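Long-range contacts in DNA mismatch repair protein MutS (Thermus aquaticus, PDB 1EWQ), which recognises and binds mismatched DNA in the first step of mismatch repair and has a weak ATPase activity: residues S345-G350 with P390-S395; G548-I553 with E573-L578; L711-R716 with H726-G731. One frame throughout, in Å; residues are numbered along the deposited sequence.

Interaction 1 of 3, residues S345-G350 with P390-S395; sequences SPKDLG and PPLKVS
Pro-346 and Lys-347, in the first turn of helix 346-366, press against the backbone and side chains of Pro-390 and Leu-392 in the loop that follows helix 376-385. No hydrogen bond crosses between the two segments, so the 303 Å² they bury is a matter of packing. Pro-346 takes the tightest place: its ring atom CG lies 3.0 Å from Leu-392 O, and its CB is 4.0 Å from Pro-391 O, so the ring is set against two successive carbonyls of the loop. Lys-347 covers the next part of the loop. Its CG stands opposite the backbone N (chi1 -162°), and bends at the next two torsions fold the chain over the loop, bringing NZ to 3.6 Å from Leu-392 CA. The lysine and Leu-392 cross obliquely, with Leu-392 CB 3.7 Å from Lys-347 NZ. Pro-390 adds to the contact, its CB 4.1 Å from Pro-346 O and its CG 4.4 Å from Gly-350 CA. Behind the contact, Phe-503 of helix 479-511 also touches Pro-346. The helix start itself is fixed by reciprocal bonds: Asp-348 N donates to Ser-345 OG at 3.0 Å, and Ser-345 N donates almost straight (173°) to Asp-348 OD2 at 2.8 Å, an oxygen that also pairs with Arg-338. This is a capping box, opening a helix of MutS domain III.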
loop_
_atom_site.group_PDB
_atom_site.type_symbol
_atom_site.label_atom_id
_atom_site.label_comp_id
_atom_site.label_asym_id
_atom_site.label_seq_id
_atom_site.Cartn_x
_atom_site.Cartn_y
_atom_site.Cartn_z
ATOM N N SER C 345 1.859 28.453 -17.479
ATOM C CA SER C 345 2.938 28.993 -16.658
ATOM C C SER C 345 4.169 29.398 -17.459
ATOM O O SER C 345 4.324 29.034 -18.622
ATOM C CB SER C 345 3.380 27.938 -15.645
ATOM O OG SER C 345 4.100 26.906 -16.307
ATOM N N PRO C 346 5.068 30.167 -16.840
ATOM C CA PRO C 346 6.247 30.532 -17.619
ATOM C C PRO C 346 7.017 29.264 -17.994
ATOM O O PRO C 346 7.729 29.227 -18.991
ATOM C CB PRO C 346 7.017 31.473 -16.683
ATOM C CG PRO C 346 6.390 31.253 -15.319
ATOM C CD PRO C 346 4.966 30.969 -15.614
ATOM N N LYS C 347 6.844 28.220 -17.195
ATOM C CA LYS C 347 7.496 26.946 -17.458
ATOM C C LYS C 347 6.873 26.322 -18.719
ATOM O O LYS C 347 7.574 25.752 -19.569
ATOM C CB LYS C 347 7.296 26.000 -16.277
ATOM C CG LYS C 347 8.268 24.847 -16.246
ATOM C CD LYS C 347 9.632 25.332 -15.735
ATOM C CE LYS C 347 9.533 25.823 -14.285
ATOM N NZ LYS C 347 10.869 26.225 -13.741
ATOM N N ASP C 348 5.552 26.435 -18.841
ATOM C CA ASP C 348 4.877 25.889 -20.010
ATOM C C ASP C 348 5.381 26.568 -21.272
ATOM O O ASP C 348 5.584 25.906 -22.283
ATOM C CB ASP C 348 3.358 26.049 -19.894
ATOM C CG ASP C 348 2.768 25.181 -18.802
ATOM O OD1 ASP C 348 3.151 23.999 -18.723
ATOM O OD2 ASP C 348 1.926 25.671 -18.025
ATOM N N LEU C 349 5.594 27.883 -21.218
ATOM C CA LEU C 349 6.080 28.607 -22.399
ATOM C C LEU C 349 7.495 28.174 -22.791
ATOM O O LEU C 349 7.849 28.180 -23.969
ATOM C CB LEU C 349 6.050 30.125 -22.162
ATOM C CG LEU C 349 4.660 30.734 -21.898
ATOM C CD1 LEU C 349 4.792 32.228 -21.674
ATOM C CD2 LEU C 349 3.731 30.462 -23.071
ATOM N N GLY C 350 8.304 27.804 -21.802
ATOM C CA GLY C 350 9.653 27.361 -22.102
ATOM C C GLY C 350 9.555 26.049 -22.853
ATOM O O GLY C 350 10.164 25.873 -23.914
ATOM N N PRO C 390 13.973 29.611 -18.421
ATOM C CA PRO C 390 12.964 30.319 -17.626
ATOM C C PRO C 390 12.759 29.878 -16.180
ATOM O O PRO C 390 12.812 28.689 -15.863
ATOM C CB PRO C 390 11.691 30.139 -18.447
ATOM C CG PRO C 390 12.210 30.072 -19.849
ATOM C CD PRO C 390 13.398 29.164 -19.703
ATOM N N PRO C 391 12.538 30.851 -15.284
ATOM C CA PRO C 391 12.305 30.618 -13.857
ATOM C C PRO C 391 10.890 30.069 -13.715
ATOM O O PRO C 391 10.131 30.072 -14.682
ATOM C CB PRO C 391 12.430 32.014 -13.251
ATOM C CG PRO C 391 13.362 32.716 -14.194
ATOM C CD PRO C 391 12.836 32.272 -15.532
ATOM N N LEU C 392 10.537 29.609 -12.517
ATOM C CA LEU C 392 9.206 29.059 -12.259
ATOM C C LEU C 392 8.152 30.150 -12.059
ATOM O O LEU C 392 7.049 30.063 -12.602
ATOM C CB LEU C 392 9.243 28.151 -11.024
ATOM C CG LEU C 392 7.916 27.786 -10.343
ATOM C CD1 LEU C 392 7.041 26.952 -11.278
ATOM C CD2 LEU C 392 8.216 27.020 -9.065
ATOM N N LYS C 393 8.491 31.167 -11.271
ATOM C CA LYS C 393 7.572 32.270 -11.004
ATOM C C LYS C 393 8.120 33.608 -11.489
ATOM O O LYS C 393 9.295 33.924 -11.288
ATOM C CB LYS C 393 7.263 32.366 -9.506
ATOM C CG LYS C 393 6.451 31.207 -8.963
ATOM C CD LYS C 393 5.834 31.548 -7.610
ATOM C CE LYS C 393 4.916 30.430 -7.136
ATOM N NZ LYS C 393 3.922 30.070 -8.191
ATOM N N VAL C 394 7.253 34.389 -12.128
ATOM C CA VAL C 394 7.619 35.701 -12.649
ATOM C C VAL C 394 8.077 36.631 -11.522
ATOM O O VAL C 394 8.895 37.524 -11.742
ATOM C CB VAL C 394 6.415 36.357 -13.394
ATOM C CG1 VAL C 394 5.282 36.618 -12.423
ATOM C CG2 VAL C 394 6.848 37.656 -14.067
ATOM N N SER C 395 7.554 36.409 -10.316
ATOM C CA SER C 395 7.883 37.233 -9.150
ATOM C C SER C 395 9.371 37.289 -8.824
ATOM O O SER C 395 9.856 38.268 -8.257
ATOM C CB SER C 395 7.123 36.735 -7.917
ATOM O OG SER C 395 7.546 35.436 -7.546
#

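Interaction 2 of 3, residues G548-I553 with E573-L578; sequences GDRLQI and EMAHEL
Asp-549 and His-576 meet in a histidine-carboxylate hydrogen bond: His-576 NE2 donates to Asp-549 OD2 at 2.9 Å, with an N-H...O angle of 158°. The oxygen sits at the ring edge, in the ring plane, and is approached on its syn side; carboxylate and ring planes are 28° apart. The aspartate reaches across because its CG lies anti to the backbone N (chi1 171°). Next to this bond the backbones pair. Leu-551 N donates to the O of Met-574 (a selenomethionine) at 2.8 Å, and Met-574 N returns a bond to Leu-551 O at 2.9 Å. These two reciprocal bonds define an antiparallel hydrogen-bonded pair, and Gln-552 with Glu-573 follows as a non-hydrogen-bonded one. The pairing joins strand 551-556 to strand 570-574, the outermost strand within this chain of a mixed sheet. On the face of Leu-551 and Met-574 their CB atoms pack at 4.0 Å. On the other face, Gln-552 OE1 and Glu-573 OE1 lie 3.4 Å apart as two acceptors, with their planes nearly parallel. A second bond of the histidine, from His-576 ND1 to Arg-688 O, makes both ring nitrogens donors, consistent with a protonated imidazolium. Replaced by alanine, this position would probably leave Asp-549 OD2 and Arg-688 O each without the N-H it now receives. Further out, Tyr-690 bonds to Asp-549 O through its hydroxyl while its ring meets that of His-576.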
loop_
_atom_site.group_PDB
_atom_site.type_symbol
_atom_site.label_atom_id
_atom_site.label_comp_id
_atom_site.label_asym_id
_atom_site.label_seq_id
_atom_site.Cartn_x
_atom_site.Cartn_y
_atom_site.Cartn_z
ATOM N N GLY C 548 -8.501 -11.887 -43.866
ATOM C CA GLY C 548 -9.320 -12.743 -44.709
ATOM C C GLY C 548 -10.367 -13.392 -43.815
ATOM O O GLY C 548 -10.634 -12.881 -42.726
ATOM N N ASP C 549 -10.978 -14.495 -44.233
ATOM C CA ASP C 549 -11.967 -15.123 -43.358
ATOM C C ASP C 549 -11.385 -16.319 -42.622
ATOM O O ASP C 549 -12.010 -16.891 -41.733
ATOM C CB ASP C 549 -13.213 -15.544 -44.138
ATOM C CG ASP C 549 -14.158 -16.395 -43.302
ATOM O OD1 ASP C 549 -13.899 -17.617 -43.184
ATOM O OD2 ASP C 549 -15.142 -15.842 -42.747
ATOM N N ARG C 550 -10.170 -16.686 -42.983
ATOM C CA ARG C 550 -9.512 -17.803 -42.339
ATOM C C ARG C 550 -8.475 -17.295 -41.358
ATOM O O ARG C 550 -7.816 -16.281 -41.605
ATOM C CB ARG C 550 -8.817 -18.682 -43.382
ATOM C CG ARG C 550 -9.717 -19.709 -44.002
ATOM C CD ARG C 550 -9.215 -20.168 -45.366
ATOM N NE ARG C 550 -10.014 -21.285 -45.869
ATOM C CZ ARG C 550 -11.347 -21.340 -45.840
ATOM N NH1 ARG C 550 -12.056 -20.335 -45.330
ATOM N NH2 ARG C 550 -11.974 -22.416 -46.315
ATOM N N LEU C 551 -8.349 -17.982 -40.232
ATOM C CA LEU C 551 -7.330 -17.614 -39.277
ATOM C C LEU C 551 -6.228 -18.618 -39.567
ATOM O O LEU C 551 -6.438 -19.827 -39.478
ATOM C CB LEU C 551 -7.830 -17.759 -37.837
ATOM C CG LEU C 551 -6.805 -17.435 -36.740
ATOM C CD1 LEU C 551 -7.526 -16.979 -35.474
ATOM C CD2 LEU C 551 -5.932 -18.651 -36.467
ATOM N N GLN C 552 -5.068 -18.115 -39.966
ATOM C CA GLN C 552 -3.931 -18.978 -40.251
ATOM C C GLN C 552 -2.691 -18.332 -39.689
ATOM O O GLN C 552 -2.149 -17.377 -40.253
ATOM C CB GLN C 552 -3.781 -19.217 -41.754
ATOM C CG GLN C 552 -4.951 -19.977 -42.344
ATOM C CD GLN C 552 -4.750 -20.365 -43.801
ATOM O OE1 GLN C 552 -3.858 -21.158 -44.132
ATOM N NE2 GLN C 552 -5.579 -19.811 -44.678
ATOM N N ILE C 553 -2.254 -18.859 -38.554
ATOM C CA ILE C 553 -1.088 -18.334 -37.871
ATOM C C ILE C 553 0.039 -19.357 -37.858
ATOM O O ILE C 553 -0.141 -20.484 -37.396
ATOM C CB ILE C 553 -1.431 -17.963 -36.404
ATOM C CG1 ILE C 553 -2.594 -16.965 -36.371
ATOM C CG2 ILE C 553 -0.209 -17.382 -35.717
ATOM C CD1 ILE C 553 -3.021 -16.557 -34.961
ATOM N N GLU C 573 -4.891 -22.990 -37.260
ATOM C CA GLU C 573 -5.755 -22.766 -38.410
ATOM C C GLU C 573 -7.164 -22.897 -37.866
ATOM O O GLU C 573 -7.466 -23.857 -37.156
ATOM C CB GLU C 573 -5.535 -23.803 -39.501
ATOM C CG GLU C 573 -4.342 -23.531 -40.369
ATOM C CD GLU C 573 -4.516 -24.110 -41.753
ATOM O OE1 GLU C 573 -5.464 -23.693 -42.454
ATOM O OE2 GLU C 573 -3.710 -24.977 -42.144
HETATM N N MSE C 574 -8.011 -21.926 -38.196
HETATM C CA MSE C 574 -9.391 -21.881 -37.718
HETATM C C MSE C 574 -10.301 -21.154 -38.690
HETATM O O MSE C 574 -9.941 -20.102 -39.229
HETATM C CB MSE C 574 -9.475 -21.122 -36.398
HETATM C CG MSE C 574 -9.162 -21.901 -35.162
HETATM SE SE MSE C 574 -9.978 -20.947 -33.710
HETATM C CE MSE C 574 -11.764 -21.578 -33.914
ATOM N N ALA C 575 -11.503 -21.681 -38.873
ATOM C CA ALA C 575 -12.459 -21.059 -39.780
ATOM C C ALA C 575 -13.860 -21.300 -39.252
ATOM O O ALA C 575 -14.535 -22.231 -39.685
ATOM C CB ALA C 575 -12.312 -21.654 -41.177
ATOM N N HIS C 576 -14.290 -20.463 -38.312
ATOM C CA HIS C 576 -15.617 -20.606 -37.717
ATOM C C HIS C 576 -15.737 -22.032 -37.208
ATOM O O HIS C 576 -16.764 -22.672 -37.382
ATOM C CB HIS C 576 -16.709 -20.342 -38.764
ATOM C CG HIS C 576 -16.682 -18.957 -39.334
ATOM N ND1 HIS C 576 -17.218 -17.867 -38.677
ATOM C CD2 HIS C 576 -16.170 -18.481 -40.494
ATOM C CE1 HIS C 576 -17.034 -16.784 -39.409
ATOM N NE2 HIS C 576 -16.400 -17.129 -40.515
ATOM N N GLU C 577 -14.672 -22.521 -36.584
ATOM C CA GLU C 577 -14.628 -23.881 -36.056
ATOM C C GLU C 577 -14.615 -23.975 -34.526
ATOM O O GLU C 577 -14.245 -23.023 -33.834
ATOM C CB GLU C 577 -13.387 -24.597 -36.608
ATOM C CG GLU C 577 -13.440 -24.866 -38.108
ATOM C CD GLU C 577 -12.093 -25.270 -38.695
ATOM O OE1 GLU C 577 -11.160 -24.436 -38.687
ATOM O OE2 GLU C 577 -11.974 -26.424 -39.170
ATOM N N LEU C 578 -15.041 -25.127 -34.014
ATOM C CA LEU C 578 -15.041 -25.409 -32.583
ATOM C C LEU C 578 -13.751 -26.204 -32.395
ATOM O O LEU C 578 -13.683 -27.380 -32.755
ATOM C CB LEU C 578 -16.233 -26.288 -32.214
ATOM C CG LEU C 578 -16.596 -26.525 -30.747
ATOM C CD1 LEU C 578 -17.048 -27.961 -30.608
ATOM C CD2 LEU C 578 -15.435 -26.256 -29.823
#

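Interaction 3 of 3, residues L711-R716 with H726-G731; sequences LHVAAR and HQVLPG
Leu-711 to Ala-714 meet Val-728 to Gly-731 in a beta hairpin at one margin of the mixed sheet of the P-loop domain, strand 723-730 being outermost within this chain and strand 708-716 lying between it and strand 578-582. The hydrogen-bonded pair is His-712 with Leu-729: Leu-729 N donates to His-712 O at 2.7 Å, and His-712 N to Leu-729 O at 3.0 Å. Apolar side chains support it, Leu-711 CD1 lying 3.9 Å from Val-728 CG1 and Val-713 CG1 lying 4.2 Å from Val-728 CG2. Val-713 also touches Lys-589, a predicted ATP-binding residue, so the hairpin backs onto the P-loop. With its CG between the backbone N and the carbonyl carbon (chi1 76°), the His-712 ring turns over the partner strand, one face covered by Leu-729 CB, which is 3.5 Å from His-712 CE1. There His-712 ND1 donates to Gly-731 O at 2.6 Å, a bent bond (139°) that reaches the oxygen from above the carbonyl plane. At the ring edge His-712 CE1 comes within 3.0 Å of Pro-730 O. The direction of the ND1 bond implies a proton on ND1, and together with the covered face it probably restrains rotation of the imidazole.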
loop_
_atom_site.group_PDB
_atom_site.type_symbol
_atom_site.label_atom_id
_atom_site.label_comp_id
_atom_site.label_asym_id
_atom_site.label_seq_id
_atom_site.Cartn_x
_atom_site.Cartn_y
_atom_site.Cartn_z
ATOM N N LEU C 711 -7.185 -30.702 -31.240
ATOM C CA LEU C 711 -5.788 -30.350 -31.053
ATOM C C LEU C 711 -5.479 -30.789 -29.618
ATOM O O LEU C 711 -6.391 -31.070 -28.839
ATOM C CB LEU C 711 -5.555 -28.838 -31.191
ATOM C CG LEU C 711 -5.642 -28.183 -32.570
ATOM C CD1 LEU C 711 -5.263 -26.711 -32.444
ATOM C CD2 LEU C 711 -4.698 -28.877 -33.546
ATOM N N HIS C 712 -4.200 -30.862 -29.272
ATOM C CA HIS C 712 -3.821 -31.265 -27.930
ATOM C C HIS C 712 -2.356 -31.008 -27.658
ATOM O O HIS C 712 -1.572 -30.712 -28.565
ATOM C CB HIS C 712 -4.109 -32.764 -27.699
ATOM C CG HIS C 712 -3.126 -33.688 -28.361
ATOM N ND1 HIS C 712 -3.070 -33.869 -29.726
ATOM C CD2 HIS C 712 -2.148 -34.469 -27.842
ATOM C CE1 HIS C 712 -2.101 -34.720 -30.019
ATOM N NE2 HIS C 712 -1.526 -35.096 -28.893
ATOM N N VAL C 713 -2.007 -31.099 -26.385
ATOM C CA VAL C 713 -0.633 -30.951 -25.960
ATOM C C VAL C 713 -0.358 -32.248 -25.218
ATOM O O VAL C 713 -1.287 -32.929 -24.780
ATOM C CB VAL C 713 -0.442 -29.738 -25.028
ATOM C CG1 VAL C 713 -0.589 -28.447 -25.835
ATOM C CG2 VAL C 713 -1.456 -29.783 -23.899
ATOM N N ALA C 714 0.909 -32.598 -25.079
ATOM C CA ALA C 714 1.245 -33.836 -24.414
ATOM C C ALA C 714 2.377 -33.697 -23.417
ATOM O O ALA C 714 3.165 -32.745 -23.463
ATOM C CB ALA C 714 1.599 -34.896 -25.460
ATOM N N ALA C 715 2.431 -34.655 -22.500
ATOM C CA ALA C 715 3.481 -34.710 -21.501
ATOM C C ALA C 715 4.276 -35.946 -21.892
ATOM O O ALA C 715 3.762 -36.820 -22.596
ATOM C CB ALA C 715 2.891 -34.875 -20.115
ATOM N N ARG C 716 5.524 -36.015 -21.452
ATOM C CA ARG C 716 6.376 -37.150 -21.772
ATOM C C ARG C 716 7.043 -37.686 -20.517
ATOM O O ARG C 716 7.705 -36.945 -19.792
ATOM C CB ARG C 716 7.446 -36.722 -22.769
ATOM C CG ARG C 716 7.392 -37.448 -24.096
ATOM C CD ARG C 716 7.909 -38.870 -23.982
ATOM N NE ARG C 716 8.064 -39.478 -25.304
ATOM C CZ ARG C 716 8.491 -40.720 -25.517
ATOM N NH1 ARG C 716 8.809 -41.501 -24.491
ATOM N NH2 ARG C 716 8.606 -41.183 -26.758
ATOM N N HIS C 726 5.270 -27.972 -24.776
ATOM C CA HIS C 726 4.372 -26.898 -25.160
ATOM C C HIS C 726 4.010 -26.857 -26.636
ATOM O O HIS C 726 3.386 -25.902 -27.095
ATOM C CB HIS C 726 4.959 -25.555 -24.738
ATOM C CG HIS C 726 4.992 -25.355 -23.257
ATOM N ND1 HIS C 726 4.452 -24.243 -22.643
ATOM C CD2 HIS C 726 5.500 -26.122 -22.265
ATOM C CE1 HIS C 726 4.626 -24.336 -21.337
ATOM N NE2 HIS C 726 5.260 -25.466 -21.081
ATOM N N GLN C 727 4.401 -27.881 -27.389
ATOM C CA GLN C 727 4.058 -27.913 -28.806
ATOM C C GLN C 727 2.580 -28.284 -28.932
ATOM O O GLN C 727 2.116 -29.255 -28.324
ATOM C CB GLN C 727 4.898 -28.953 -29.566
ATOM C CG GLN C 727 6.380 -28.608 -29.798
ATOM C CD GLN C 727 7.232 -28.695 -28.536
ATOM O OE1 GLN C 727 6.988 -29.526 -27.662
ATOM N NE2 GLN C 727 8.247 -27.844 -28.447
ATOM N N VAL C 728 1.831 -27.506 -29.697
ATOM C CA VAL C 728 0.426 -27.824 -29.893
ATOM C C VAL C 728 0.379 -28.823 -31.046
ATOM O O VAL C 728 0.806 -28.531 -32.162
ATOM C CB VAL C 728 -0.400 -26.565 -30.206
ATOM C CG1 VAL C 728 -1.809 -26.950 -30.626
ATOM C CG2 VAL C 728 -0.450 -25.679 -28.974
ATOM N N LEU C 729 -0.138 -30.012 -30.748
ATOM C CA LEU C 729 -0.201 -31.111 -31.701
ATOM C C LEU C 729 -1.572 -31.359 -32.325
ATOM O O LEU C 729 -2.605 -31.021 -31.750
ATOM C CB LEU C 729 0.267 -32.397 -31.007
ATOM C CG LEU C 729 1.566 -32.334 -30.189
ATOM C CD1 LEU C 729 1.731 -33.610 -29.367
ATOM C CD2 LEU C 729 2.758 -32.136 -31.124
ATOM N N PRO C 730 -1.594 -31.975 -33.517
ATOM C CA PRO C 730 -2.859 -32.261 -34.190
ATOM C C PRO C 730 -3.591 -33.421 -33.528
ATOM O O PRO C 730 -2.971 -34.260 -32.879
ATOM C CB PRO C 730 -2.421 -32.593 -35.612
ATOM C CG PRO C 730 -1.084 -33.229 -35.400
ATOM C CD PRO C 730 -0.451 -32.324 -34.378
ATOM N N GLY C 731 -4.909 -33.452 -33.697
ATOM C CA GLY C 731 -5.713 -34.518 -33.130
ATOM C C GLY C 731 -5.884 -34.423 -31.630
ATOM O O GLY C 731 -5.283 -33.562 -30.988
#

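How the interactions relate
From the N terminus the three contacts follow in series; none nests within or crosses another. Interaction 1 closes a loop of 39 residues, mostly helical, within domain III. Interaction 2 then closes a loop of 19 residues that holds the rest of strands 551-556 and 570-574 and their connection, and interaction 3 closes the nine residues at the far end of the hairpin 708-716/723-730. Interaction 1 lies on the opposite side of the chain's centre from the other two, its centre about 58 Å from that of interaction 2. Interactions 2 and 3 are neighbours, with centres about 19 Å apart. Segment 573-578 joins their sheets, running from strand 570-574 into strand 578-582, which lies next to strand 708-716.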